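Local structure of DyP (Bjerkandera adusta, 3VXJ) at residues 8-14 and 49-55; 305-311 and 388-394; 315-319 and 380-384. The protein is a heme peroxidase that probably uses hydrogen peroxide to oxidise dyes and phenolic compounds, here with 2,6-dimethoxyphenol bound. All coordinates share one frame; numbering follows the deposited sequence.

Interaction 1: residues 8-14 and 49-55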
loop_
_atom_site.group_PDB
_atom_site.type_symbol
_atom_site.label_atom_id
_atom_site.label_comp_id
_atom_site.label_asym_id
_atom_site.label_seq_id
_atom_site.Cartn_x
_atom_site.Cartn_y
_atom_site.Cartn_z
ATOM N N LEU A 8 7.894 5.820 -20.796
ATOM C CA LEU A 8 8.385 5.043 -19.658
ATOM C C LEU A 8 9.687 5.585 -19.076
ATOM O O LEU A 8 9.944 5.420 -17.885
ATOM C CB LEU A 8 8.567 3.574 -20.043
ATOM C CG LEU A 8 7.362 2.818 -20.610
ATOM C CD1 LEU A 8 7.751 1.388 -20.945
ATOM C CD2 LEU A 8 6.186 2.837 -19.658
ATOM N N ASN A 9 10.504 6.220 -19.911
ATOM C CA ASN A 9 11.738 6.850 -19.446
ATOM C C ASN A 9 11.516 8.114 -18.618
ATOM O O ASN A 9 12.464 8.645 -18.035
ATOM C CB ASN A 9 12.674 7.166 -20.618
ATOM C CG ASN A 9 13.240 5.920 -21.270
ATOM O OD1 ASN A 9 14.307 5.441 -20.891
ATOM N ND2 ASN A 9 12.526 5.389 -22.257
ATOM N N ASN A 10 10.268 8.587 -18.570
ATOM C CA ASN A 10 9.950 9.837 -17.888
ATOM C C ASN A 10 9.065 9.661 -16.657
ATOM O O ASN A 10 8.744 10.637 -15.981
ATOM C CB ASN A 10 9.293 10.829 -18.850
ATOM C CG ASN A 10 9.451 12.259 -18.389
ATOM O OD1 ASN A 10 10.518 12.632 -17.892
ATOM N ND2 ASN A 10 8.392 13.066 -18.526
ATOM N N ILE A 11 8.673 8.423 -16.375
ATOM C CA ILE A 11 7.783 8.124 -15.250
ATOM C C ILE A 11 8.601 7.483 -14.139
ATOM O O ILE A 11 9.335 6.525 -14.369
ATOM C CB ILE A 11 6.633 7.183 -15.690
ATOM C CG1 ILE A 11 5.739 7.913 -16.705
ATOM C CG2 ILE A 11 5.814 6.722 -14.468
ATOM C CD1 ILE A 11 4.859 7.016 -17.559
ATOM N N GLN A 12 8.505 8.028 -12.933
ATOM C CA GLN A 12 9.205 7.438 -11.800
ATOM C C GLN A 12 8.765 5.983 -11.592
ATOM O O GLN A 12 7.569 5.678 -11.519
ATOM C CB GLN A 12 9.032 8.299 -10.548
ATOM C CG GLN A 12 9.695 9.676 -10.655
ATOM C CD GLN A 12 9.928 10.311 -9.305
ATOM O OE1 GLN A 12 10.650 9.762 -8.479
ATOM N NE2 GLN A 12 9.304 11.460 -9.059
ATOM N N GLY A 13 9.746 5.084 -11.527
ATOM C CA GLY A 13 9.480 3.662 -11.695
ATOM C C GLY A 13 8.620 3.003 -10.630
ATOM O O GLY A 13 7.904 2.050 -10.926
ATOM N N ASP A 14 8.689 3.486 -9.390
ATOM C CA ASP A 14 7.891 2.857 -8.330
ATOM C C ASP A 14 6.384 2.985 -8.556
ATOM O O ASP A 14 5.615 2.151 -8.083
ATOM C CB ASP A 14 8.275 3.388 -6.949
ATOM C CG ASP A 14 7.847 2.460 -5.827
ATOM O OD1 ASP A 14 8.087 1.240 -5.943
ATOM O OD2 ASP A 14 7.245 2.947 -4.843
ATOM N N ILE A 49 17.584 9.186 -10.338
ATOM C CA ILE A 49 16.134 8.950 -10.336
ATOM C C ILE A 49 15.768 7.897 -11.376
ATOM O O ILE A 49 16.016 8.073 -12.573
ATOM C CB ILE A 49 15.314 10.248 -10.498
ATOM C CG1 ILE A 49 15.554 11.202 -9.307
ATOM C CG2 ILE A 49 13.816 9.926 -10.668
ATOM C CD1 ILE A 49 14.993 10.751 -7.944
ATOM N N THR A 50 15.171 6.811 -10.898
ATOM C CA THR A 50 14.947 5.606 -11.682
ATOM C C THR A 50 13.576 5.572 -12.348
ATOM O O THR A 50 12.544 5.628 -11.665
ATOM C CB THR A 50 15.124 4.370 -10.784
ATOM O OG1 THR A 50 16.316 4.525 -10.000
ATOM C CG2 THR A 50 15.226 3.115 -11.623
ATOM N N SER A 51 13.578 5.468 -13.673
ATOM C CA SER A 51 12.357 5.417 -14.465
ATOM C C SER A 51 11.741 4.021 -14.544
ATOM O O SER A 51 12.400 3.015 -14.256
ATOM C CB SER A 51 12.640 5.901 -15.888
ATOM O OG SER A 51 13.428 4.948 -16.593
ATOM N N ALA A 52 10.476 3.973 -14.956
ATOM C CA ALA A 52 9.807 2.720 -15.273
ATOM C C ALA A 52 10.589 1.919 -16.325
ATOM O O ALA A 52 10.692 0.687 -16.228
ATOM C CB ALA A 52 8.383 3.001 -15.741
ATOM N N ALA A 53 11.162 2.617 -17.308
ATOM C CA ALA A 53 12.001 1.974 -18.335
ATOM C C ALA A 53 13.185 1.202 -17.744
ATOM O O ALA A 53 13.480 0.085 -18.186
ATOM C CB ALA A 53 12.487 2.996 -19.357
ATOM N N ILE A 54 13.862 1.787 -16.755
ATOM C CA ILE A 54 14.998 1.115 -16.108
ATOM C C ILE A 54 14.537 -0.124 -15.337
ATOM O O ILE A 54 15.192 -1.165 -15.378
ATOM C CB ILE A 54 15.826 2.078 -15.201
ATOM C CG1 ILE A 54 16.514 3.169 -16.039
ATOM C CG2 ILE A 54 16.848 1.309 -14.349
ATOM C CD1 ILE A 54 17.593 2.684 -17.003
ATOM N N LEU A 55 13.394 -0.013 -14.660
ATOM C CA LEU A 55 12.843 -1.127 -13.884
ATOM C C LEU A 55 12.427 -2.335 -14.723
ATOM O O LEU A 55 12.340 -3.441 -14.203
ATOM C CB LEU A 55 11.671 -0.673 -13.008
ATOM C CG LEU A 55 11.983 0.308 -11.878
ATOM C CD1 LEU A 55 10.830 0.358 -10.875
ATOM C CD2 LEU A 55 13.265 -0.042 -11.184
#
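S51 sits under the turn 8-11, its CB pressed against L8 O (3.4 Å) and close to N9 O as well. With chi1 at 71° its OG stands between the backbone N and the carbonyl carbon, where it turns back to accept from I54 N at 3.2 Å and caps helix 52-55. With an alanine here, the I54 N-H is likely to lose its side-chain acceptor, and the start of helix 52-55 its cap. The methyl of A53 meets two side chains: L8 CB lies 4.0 Å from A53 CB, and the N9 amide brings OD1 to 3.4 Å from the same methyl. At the other end, the extended Q12 chain passes the CG2 branch of I49 (3.9 Å from OE1), while its amide is held by L69 N and P431 O. L55 directs CD1 onto G13 O, a 3.4 Å approach; a CB on G13 would run into this methyl and into S51 O, so the close approach of the backbones here depends on the missing side chain. Three backbone bonds join the segments: A53 N to L8 O, A52 N to I11 O at 2.9 Å, and G13 N to T50 O. The last two frame a single beta bridge between Q12 and S51, set beside the N-capped start of a short helix. In this way the N-terminal segment is tied to the helix-to-strand connection of the first alpha+beta barrel domain, a ferredoxin-like unit of the DyP fold.

Interaction 2: residues 305-311 and 388-394. With HEM (protoporphyrin IX containing Fe), chain B.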
loop_
_atom_site.group_PDB
_atom_site.type_symbol
_atom_site.label_atom_id
_atom_site.label_comp_id
_atom_site.label_asym_id
_atom_site.label_seq_id
_atom_site.Cartn_x
_atom_site.Cartn_y
_atom_site.Cartn_z
ATOM N N PHE A 305 -18.156 -10.914 3.208
ATOM C CA PHE A 305 -18.349 -9.632 2.532
ATOM C C PHE A 305 -17.300 -8.606 2.952
ATOM O O PHE A 305 -16.949 -7.728 2.160
ATOM C CB PHE A 305 -19.744 -9.059 2.796
ATOM C CG PHE A 305 -20.876 -9.943 2.337
ATOM C CD1 PHE A 305 -20.870 -10.528 1.070
ATOM C CD2 PHE A 305 -21.983 -10.149 3.164
ATOM C CE1 PHE A 305 -21.931 -11.335 0.649
ATOM C CE2 PHE A 305 -23.036 -10.960 2.751
ATOM C CZ PHE A 305 -23.010 -11.542 1.490
ATOM N N GLY A 306 -16.798 -8.731 4.182
ATOM C CA GLY A 306 -15.900 -7.747 4.791
ATOM C C GLY A 306 -14.419 -8.111 4.859
ATOM O O GLY A 306 -13.655 -7.411 5.526
ATOM N N ALA A 307 -14.001 -9.173 4.160
ATOM C CA ALA A 307 -12.585 -9.541 4.059
ATOM C C ALA A 307 -11.758 -8.398 3.447
ATOM O O ALA A 307 -12.244 -7.664 2.578
ATOM C CB ALA A 307 -12.438 -10.807 3.237
ATOM N N HIS A 308 -10.503 -8.277 3.886
ATOM C CA HIS A 308 -9.633 -7.188 3.459
ATOM C C HIS A 308 -9.652 -6.939 1.958
ATOM O O HIS A 308 -9.921 -5.818 1.530
ATOM C CB HIS A 308 -8.199 -7.435 3.945
ATOM C CG HIS A 308 -7.237 -6.341 3.587
ATOM N ND1 HIS A 308 -7.284 -5.090 4.168
ATOM C CD2 HIS A 308 -6.200 -6.312 2.715
ATOM C CE1 HIS A 308 -6.326 -4.334 3.661
ATOM N NE2 HIS A 308 -5.641 -5.056 2.786
ATOM N N VAL A 309 -9.343 -7.960 1.157
ATOM C CA VAL A 309 -9.198 -7.721 -0.283
ATOM C C VAL A 309 -10.529 -7.403 -0.952
ATOM O O VAL A 309 -10.566 -6.663 -1.942
ATOM C CB VAL A 309 -8.450 -8.864 -1.019
ATOM C CG1 VAL A 309 -7.030 -9.013 -0.471
ATOM C CG2 VAL A 309 -9.201 -10.176 -0.947
ATOM N N ARG A 310 -11.616 -7.936 -0.401
ATOM C CA ARG A 310 -12.952 -7.672 -0.938
ATOM C C ARG A 310 -13.429 -6.251 -0.628
ATOM O O ARG A 310 -14.087 -5.623 -1.450
ATOM C CB ARG A 310 -13.951 -8.706 -0.422
ATOM C CG ARG A 310 -15.327 -8.620 -1.056
ATOM C CD ARG A 310 -16.097 -9.881 -0.741
ATOM N NE ARG A 310 -17.390 -9.891 -1.420
ATOM C CZ ARG A 310 -18.236 -10.919 -1.421
ATOM N NH1 ARG A 310 -17.961 -12.024 -0.721
ATOM N NH2 ARG A 310 -19.371 -10.834 -2.108
ATOM N N LYS A 311 -13.065 -5.743 0.544
ATOM C CA LYS A 311 -13.332 -4.352 0.907
ATOM C C LYS A 311 -12.523 -3.358 0.084
ATOM O O LYS A 311 -13.036 -2.323 -0.336
ATOM C CB LYS A 311 -13.051 -4.135 2.383
ATOM C CG LYS A 311 -14.108 -4.744 3.301
ATOM C CD LYS A 311 -15.359 -3.869 3.426
ATOM C CE LYS A 311 -15.879 -3.861 4.851
ATOM N NZ LYS A 311 -16.905 -2.799 5.060
ATOM N N PRO A 388 -22.068 -6.412 6.239
ATOM C CA PRO A 388 -20.650 -6.833 6.160
ATOM C C PRO A 388 -19.817 -6.500 7.404
ATOM O O PRO A 388 -19.030 -7.330 7.865
ATOM C CB PRO A 388 -20.135 -6.088 4.924
ATOM C CG PRO A 388 -21.340 -5.933 4.069
ATOM C CD PRO A 388 -22.480 -5.661 5.034
ATOM N N GLY A 389 -19.981 -5.298 7.942
ATOM C CA GLY A 389 -19.183 -4.901 9.093
ATOM C C GLY A 389 -17.878 -4.224 8.715
ATOM O O GLY A 389 -17.660 -3.849 7.558
ATOM N N ILE A 390 -17.019 -4.060 9.715
ATOM C CA ILE A 390 -15.778 -3.310 9.589
ATOM C C ILE A 390 -14.647 -4.241 9.163
ATOM O O ILE A 390 -14.485 -5.320 9.725
ATOM C CB ILE A 390 -15.445 -2.623 10.941
ATOM C CG1 ILE A 390 -16.633 -1.770 11.425
ATOM C CG2 ILE A 390 -14.134 -1.831 10.853
ATOM C CD1 ILE A 390 -17.192 -0.821 10.347
ATOM N N GLU A 391 -13.873 -3.826 8.164
ATOM C CA GLU A 391 -12.792 -4.650 7.649
ATOM C C GLU A 391 -11.824 -4.960 8.811
ATOM O O GLU A 391 -11.316 -4.035 9.454
ATOM C CB GLU A 391 -12.105 -3.903 6.513
ATOM C CG GLU A 391 -11.291 -4.786 5.580
ATOM C CD GLU A 391 -9.985 -5.215 6.194
ATOM O OE1 GLU A 391 -9.049 -4.382 6.224
ATOM O OE2 GLU A 391 -9.892 -6.389 6.642
ATOM N N PRO A 392 -11.587 -6.255 9.101
ATOM C CA PRO A 392 -10.840 -6.601 10.318
ATOM C C PRO A 392 -9.358 -6.230 10.340
ATOM O O PRO A 392 -8.806 -6.100 11.434
ATOM C CB PRO A 392 -11.007 -8.124 10.420
ATOM C CG PRO A 392 -11.301 -8.565 9.004
ATOM C CD PRO A 392 -12.143 -7.450 8.439
ATOM N N ILE A 393 -8.716 -6.073 9.181
ATOM C CA ILE A 393 -7.295 -5.749 9.151
ATOM C C ILE A 393 -7.047 -4.251 9.327
ATOM O O ILE A 393 -6.308 -3.857 10.236
ATOM C CB ILE A 393 -6.614 -6.325 7.887
ATOM C CG1 ILE A 393 -6.884 -7.843 7.767
ATOM C CG2 ILE A 393 -5.111 -6.029 7.868
ATOM C CD1 ILE A 393 -6.583 -8.679 9.030
ATOM N N ILE A 394 -7.658 -3.414 8.486
ATOM C CA ILE A 394 -7.405 -1.963 8.567
ATOM C C ILE A 394 -8.642 -1.079 8.751
ATOM O O ILE A 394 -8.519 0.133 8.785
ATOM C CB ILE A 394 -6.457 -1.415 7.434
ATOM C CG1 ILE A 394 -6.852 -1.923 6.050
ATOM C CG2 ILE A 394 -4.993 -1.750 7.747
ATOM C CD1 ILE A 394 -8.043 -1.202 5.446
HETATM C CHA HEM B . -4.277 -6.518 -0.785
HETATM C CHB HEM B . -2.082 -6.783 3.513
HETATM C CHC HEM B . -3.212 -2.170 4.426
HETATM C CHD HEM B . -5.383 -1.866 0.118
HETATM C C1A HEM B . -3.617 -7.000 0.311
HETATM C C2A HEM B . -3.167 -8.363 0.486
HETATM C C3A HEM B . -2.567 -8.434 1.687
HETATM C C4A HEM B . -2.596 -7.117 2.281
HETATM C CMA HEM B . -1.918 -9.670 2.339
HETATM C CAA HEM B . -3.423 -9.510 -0.518
HETATM C CBA HEM B . -2.361 -9.674 -1.607
HETATM C CGA HEM B . -2.396 -8.598 -2.667
HETATM O O1A HEM B . -3.334 -8.553 -3.492
HETATM O O2A HEM B . -1.435 -7.780 -2.704
HETATM C C1B HEM B . -2.180 -5.554 4.135
HETATM C C2B HEM B . -1.642 -5.219 5.436
HETATM C C3B HEM B . -1.952 -3.934 5.689
HETATM C C4B HEM B . -2.681 -3.431 4.543
HETATM C CMB HEM B . -0.877 -6.214 6.337
HETATM C CAB HEM B . -1.597 -3.083 6.927
HETATM C CBB HEM B . -0.554 -3.368 7.709
HETATM C C1C HEM B . -3.937 -1.706 3.359
HETATM C C2C HEM B . -4.552 -0.396 3.257
HETATM C C3C HEM B . -5.168 -0.316 2.068
HETATM C C4C HEM B . -4.950 -1.573 1.386
HETATM C CMC HEM B . -4.467 0.686 4.351
HETATM C CAC HEM B . -5.964 0.868 1.457
HETATM C CBC HEM B . -6.747 1.654 2.208
HETATM C C1D HEM B . -5.220 -3.062 -0.532
HETATM C C2D HEM B . -5.602 -3.283 -1.905
HETATM C C3D HEM B . -5.273 -4.718 -2.178
HETATM C C4D HEM B . -4.716 -5.232 -0.953
HETATM C CMD HEM B . -6.233 -2.310 -2.915
HETATM C CAD HEM B . -5.529 -5.432 -3.514
HETATM C CBD HEM B . -6.996 -5.850 -3.534
HETATM C CGD HEM B . -7.364 -6.522 -4.829
HETATM O O1D HEM B . -7.943 -7.640 -4.765
HETATM O O2D HEM B . -7.091 -5.959 -5.913
HETATM N NA HEM B . -3.273 -6.283 1.428
HETATM N NB HEM B . -2.844 -4.446 3.623
HETATM N NC HEM B . -4.236 -2.406 2.213
HETATM N ND HEM B . -4.668 -4.226 -0.002
HETATM FE FE HEM B . -3.814 -4.358 1.853
HETATM O O HOH W 1 -18.419 -9.595 6.403
HETATM O O HOH W 2 -2.086 -3.870 0.989
#
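E391 holds H308 at the ring edge remote from the iron: ND1 donates to OE1 at 2.8 Å, almost straight at 175°. The bond lies in the imidazole plane but meets the carboxylate from above, the two planes being 69° apart. I394 N reaches the same oxygen from the opposite face and I393 N takes OE2, so three N-H groups fix the carboxylate's rotation. I394, its CG1 swung between backbone N and carbonyl carbon (chi1 47°), sets that carbon at the ring edge, 3.4 Å from H308 CE1. This is the proximal heme pocket of a DyP peroxidase: H308 NE2 binds the iron at 2.2 Å, opposite a water, and the His-carboxylate hydrogen bond holds its ring in place. Beside it, K311 slides past E391 in the reverse direction, CG against CG at 3.6 Å, and its bent chain delivers NZ to G389 O; W374 O and F380 O also accept from NZ. Away from the heme this network of polar bonds gives way to sparser contacts, though every touching residue remains buried. There F305 CB rests on P388 CB (3.7 Å), and a water lies between the backbones, weakly bonded to G306 N and 2.8 Å from P388 O.

Interaction 3: residues 315-319 and 380-384. With 3DM (2,6-dimethoxyphenol), chain D; 3DM (2,6-dimethoxyphenol), chain E; HEM (protoporphyrin IX containing Fe), chain B.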
loop_
_atom_site.group_PDB
_atom_site.type_symbol
_atom_site.label_atom_id
_atom_site.label_comp_id
_atom_site.label_asym_id
_atom_site.label_seq_id
_atom_site.Cartn_x
_atom_site.Cartn_y
_atom_site.Cartn_z
ATOM N N ARG A 315 -14.541 -5.745 -6.724
ATOM C CA ARG A 315 -14.788 -6.511 -7.957
ATOM C C ARG A 315 -16.290 -6.497 -8.295
ATOM O O ARG A 315 -16.877 -5.409 -8.366
ATOM C CB ARG A 315 -14.152 -7.917 -7.885
ATOM C CG ARG A 315 -12.669 -7.847 -7.575
ATOM C CD ARG A 315 -11.963 -9.198 -7.616
ATOM N NE ARG A 315 -10.596 -9.034 -7.110
ATOM C CZ ARG A 315 -9.497 -9.601 -7.601
ATOM N NH1 ARG A 315 -9.552 -10.428 -8.638
ATOM N NH2 ARG A 315 -8.330 -9.321 -7.048
ATOM N N GLN A 316 -16.917 -7.657 -8.506
ATOM C CA GLN A 316 -18.317 -7.698 -8.947
ATOM C C GLN A 316 -19.328 -7.231 -7.897
ATOM O O GLN A 316 -20.495 -7.021 -8.223
ATOM C CB GLN A 316 -18.687 -9.093 -9.486
ATOM C CG GLN A 316 -20.036 -9.189 -10.222
ATOM C CD GLN A 316 -20.081 -8.400 -11.524
ATOM O OE1 GLN A 316 -19.048 -8.119 -12.135
ATOM N NE2 GLN A 316 -21.287 -8.052 -11.955
ATOM N N ASP A 317 -18.902 -7.028 -6.649
ATOM C CA ASP A 317 -19.806 -6.380 -5.682
ATOM C C ASP A 317 -20.243 -4.989 -6.170
ATOM O O ASP A 317 -21.291 -4.484 -5.756
ATOM C CB ASP A 317 -19.170 -6.241 -4.293
ATOM C CG ASP A 317 -19.048 -7.560 -3.545
ATOM O OD1 ASP A 317 -19.811 -8.518 -3.798
ATOM O OD2 ASP A 317 -18.169 -7.604 -2.656
ATOM N N LEU A 318 -19.450 -4.377 -7.052
ATOM C CA LEU A 318 -19.812 -3.069 -7.623
ATOM C C LEU A 318 -20.784 -3.171 -8.800
ATOM O O LEU A 318 -21.322 -2.150 -9.242
ATOM C CB LEU A 318 -18.562 -2.279 -8.030
ATOM C CG LEU A 318 -17.600 -1.893 -6.911
ATOM C CD1 LEU A 318 -16.456 -1.077 -7.483
ATOM C CD2 LEU A 318 -18.309 -1.118 -5.806
ATOM N N GLY A 319 -21.003 -4.387 -9.299
ATOM C CA GLY A 319 -21.934 -4.621 -10.405
ATOM C C GLY A 319 -21.276 -4.821 -11.756
ATOM O O GLY A 319 -21.950 -5.140 -12.741
ATOM N N PHE A 380 -20.995 -1.508 3.698
ATOM C CA PHE A 380 -20.382 -1.780 2.407
ATOM C C PHE A 380 -19.654 -3.124 2.430
ATOM O O PHE A 380 -18.953 -3.410 3.393
ATOM C CB PHE A 380 -19.412 -0.676 1.986
ATOM C CG PHE A 380 -18.894 -0.890 0.611
ATOM C CD1 PHE A 380 -19.587 -0.382 -0.484
ATOM C CD2 PHE A 380 -17.790 -1.705 0.390
ATOM C CE1 PHE A 380 -19.170 -0.660 -1.765
ATOM C CE2 PHE A 380 -17.372 -1.982 -0.883
ATOM C CZ PHE A 380 -18.054 -1.449 -1.969
ATOM N N PRO A 381 -19.794 -3.949 1.370
ATOM C CA PRO A 381 -20.542 -3.732 0.119
ATOM C C PRO A 381 -22.053 -3.644 0.337
ATOM O O PRO A 381 -22.580 -4.177 1.313
ATOM C CB PRO A 381 -20.176 -4.955 -0.737
ATOM C CG PRO A 381 -19.783 -5.990 0.250
ATOM C CD PRO A 381 -19.057 -5.228 1.324
ATOM N N PHE A 382 -22.727 -2.976 -0.588
ATOM C CA PHE A 382 -24.149 -2.697 -0.460
ATOM C C PHE A 382 -24.987 -3.880 -0.931
ATOM O O PHE A 382 -24.481 -4.786 -1.613
ATOM C CB PHE A 382 -24.514 -1.427 -1.246
ATOM C CG PHE A 382 -23.925 -1.376 -2.629
ATOM C CD1 PHE A 382 -24.524 -2.056 -3.687
ATOM C CD2 PHE A 382 -22.764 -0.648 -2.875
ATOM C CE1 PHE A 382 -23.974 -2.018 -4.963
ATOM C CE2 PHE A 382 -22.204 -0.600 -4.152
ATOM C CZ PHE A 382 -22.813 -1.287 -5.197
ATOM N N SER A 383 -26.263 -3.869 -0.545
ATOM C CA SER A 383 -27.267 -4.840 -1.003
ATOM C C SER A 383 -26.963 -6.299 -0.636
ATOM O O SER A 383 -27.277 -7.218 -1.401
ATOM C CB SER A 383 -27.496 -4.702 -2.515
ATOM O OG SER A 383 -27.834 -3.368 -2.863
ATOM N N LYS A 384 -26.352 -6.501 0.533
ATOM C CA LYS A 384 -26.028 -7.846 1.017
ATOM C C LYS A 384 -27.043 -8.319 2.061
ATOM O O LYS A 384 -27.625 -7.493 2.773
ATOM C CB LYS A 384 -24.611 -7.886 1.602
ATOM C CG LYS A 384 -23.491 -7.515 0.632
ATOM C CD LYS A 384 -23.620 -8.202 -0.713
ATOM C CE LYS A 384 -22.379 -7.967 -1.535
ATOM N NZ LYS A 384 -22.502 -8.451 -2.932
HETATM O O1 3DM D . -10.877 -5.688 -10.227
HETATM C C1 3DM D . -12.145 -5.958 -10.694
HETATM C C2 3DM D . -13.168 -5.006 -10.614
HETATM O O2 3DM D . -12.893 -3.787 -10.049
HETATM C C7 3DM D . -14.003 -2.979 -9.629
HETATM C C3 3DM D . -14.437 -5.330 -11.114
HETATM C C4 3DM D . -14.685 -6.593 -11.660
HETATM C C5 3DM D . -13.665 -7.534 -11.745
HETATM C C6 3DM D . -12.398 -7.215 -11.256
HETATM O O3 3DM D . -11.357 -8.099 -11.305
HETATM C C8 3DM D . -11.676 -9.489 -11.583
HETATM O O1 3DM E . -28.731 -9.678 -1.547
HETATM C C1 3DM E . -29.796 -10.047 -0.782
HETATM C C2 3DM E . -30.352 -11.316 -0.947
HETATM O O2 3DM E . -29.790 -12.143 -1.879
HETATM C C7 3DM E . -30.482 -13.382 -2.125
HETATM C C3 3DM E . -31.444 -11.701 -0.157
HETATM C C4 3DM E . -31.974 -10.815 0.785
HETATM C C5 3DM E . -31.414 -9.543 0.942
HETATM C C6 3DM E . -30.323 -9.156 0.155
HETATM O O3 3DM E . -29.730 -7.926 0.278
HETATM C C8 3DM E . -30.544 -6.891 0.868
HETATM C CHA HEM B . -4.277 -6.518 -0.785
HETATM C CHB HEM B . -2.082 -6.783 3.513
HETATM C CHC HEM B . -3.212 -2.170 4.426
HETATM C CHD HEM B . -5.383 -1.866 0.118
HETATM C C1A HEM B . -3.617 -7.000 0.311
HETATM C C2A HEM B . -3.167 -8.363 0.486
HETATM C C3A HEM B . -2.567 -8.434 1.687
HETATM C C4A HEM B . -2.596 -7.117 2.281
HETATM C CMA HEM B . -1.918 -9.670 2.339
HETATM C CAA HEM B . -3.423 -9.510 -0.518
HETATM C CBA HEM B . -2.361 -9.674 -1.607
HETATM C CGA HEM B . -2.396 -8.598 -2.667
HETATM O O1A HEM B . -3.334 -8.553 -3.492
HETATM O O2A HEM B . -1.435 -7.780 -2.704
HETATM C C1B HEM B . -2.180 -5.554 4.135
HETATM C C2B HEM B . -1.642 -5.219 5.436
HETATM C C3B HEM B . -1.952 -3.934 5.689
HETATM C C4B HEM B . -2.681 -3.431 4.543
HETATM C CMB HEM B . -0.877 -6.214 6.337
HETATM C CAB HEM B . -1.597 -3.083 6.927
HETATM C CBB HEM B . -0.554 -3.368 7.709
HETATM C C1C HEM B . -3.937 -1.706 3.359
HETATM C C2C HEM B . -4.552 -0.396 3.257
HETATM C C3C HEM B . -5.168 -0.316 2.068
HETATM C C4C HEM B . -4.950 -1.573 1.386
HETATM C CMC HEM B . -4.467 0.686 4.351
HETATM C CAC HEM B . -5.964 0.868 1.457
HETATM C CBC HEM B . -6.747 1.654 2.208
HETATM C C1D HEM B . -5.220 -3.062 -0.532
HETATM C C2D HEM B . -5.602 -3.283 -1.905
HETATM C C3D HEM B . -5.273 -4.718 -2.178
HETATM C C4D HEM B . -4.716 -5.232 -0.953
HETATM C CMD HEM B . -6.233 -2.310 -2.915
HETATM C CAD HEM B . -5.529 -5.432 -3.514
HETATM C CBD HEM B . -6.996 -5.850 -3.534
HETATM C CGD HEM B . -7.364 -6.522 -4.829
HETATM O O1D HEM B . -7.943 -7.640 -4.765
HETATM O O2D HEM B . -7.091 -5.959 -5.913
HETATM N NA HEM B . -3.273 -6.283 1.428
HETATM N NB HEM B . -2.844 -4.446 3.623
HETATM N NC HEM B . -4.236 -2.406 2.213
HETATM N ND HEM B . -4.668 -4.226 -0.002
HETATM FE FE HEM B . -3.814 -4.358 1.853
HETATM O O HOH W 3 -22.706 -5.562 -3.631
HETATM O O HOH W 2 -2.086 -3.870 0.989
#
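K384 reaches D317 by a bend at its second torsion (chi2 -46°), after which the chain runs extended to NZ, while D317 CG, beside its own backbone N (chi1 -72°), faces the incoming ammonium. The two side chains cross at about a right angle, and NZ meets OD1 at 2.8 Å from above the carboxylate plane, a salt bridge. With R310 at OD2, the aspartate lies between two positive charges that would tend to favour its ionised form. A water adds to the grip, accepting from K384 NZ and donating to both D317 O and F382 O. P381, which follows a cis peptide bond, sets CG 3.7 Å from D317 OD2, and its CB stands over the centre of the F380 ring. F382 CZ lies 3.6 Å from D317 O.

The 3-10 turn 316-318 that carries D317 also forms part of the wall of the 2,6-dimethoxyphenol pocket next to the heme propionate, probably a substrate site. L318 divides its two methyls between the two neighbours: CD2 meets the edge of F380 at CZ (3.9 Å), and CD1 touches the methoxy carbon C7 of one 2,6-dimethoxyphenol at 3.8 Å. R315 CB and CG lie over one face of the same ligand's ring, CG 3.7 Å from C1. Further out, its guanidinium points NH2 edge-on at the propionate O1D of the heme, 2.9 Å away and nearly straight at 171°; N289 and F291 hold the same group from elsewhere. On the outer side of 380-384 a second 2,6-dimethoxyphenol gives its O1 hydroxyl to S383 O, and its O3 lies against the backbone C of K384.

Interactions 2 and 3 form one neighbourhood, their centres 12 Å apart and 315-319/380-384 nested in the loop that 305-311/388-394 closes. They are joined directly: R310 NE forms a 2.7 Å salt bridge with D317 OD2, and the hydrogen bond from K311 NZ to F380 O is 2.7 Å long. Both also touch the heme, interaction 2 at the iron through its proximal histidine and interaction 3 at a propionate, next to one bound 2,6-dimethoxyphenol. Interaction 1 stands apart in the N-terminal domain, across the chain's centre from interaction 2. The nearest atoms of interactions 1 and 2 are about 17 Å apart. Those of interactions 1 and 3 are about 18 Å apart. The D14 side chain lies about 14 Å from the heme.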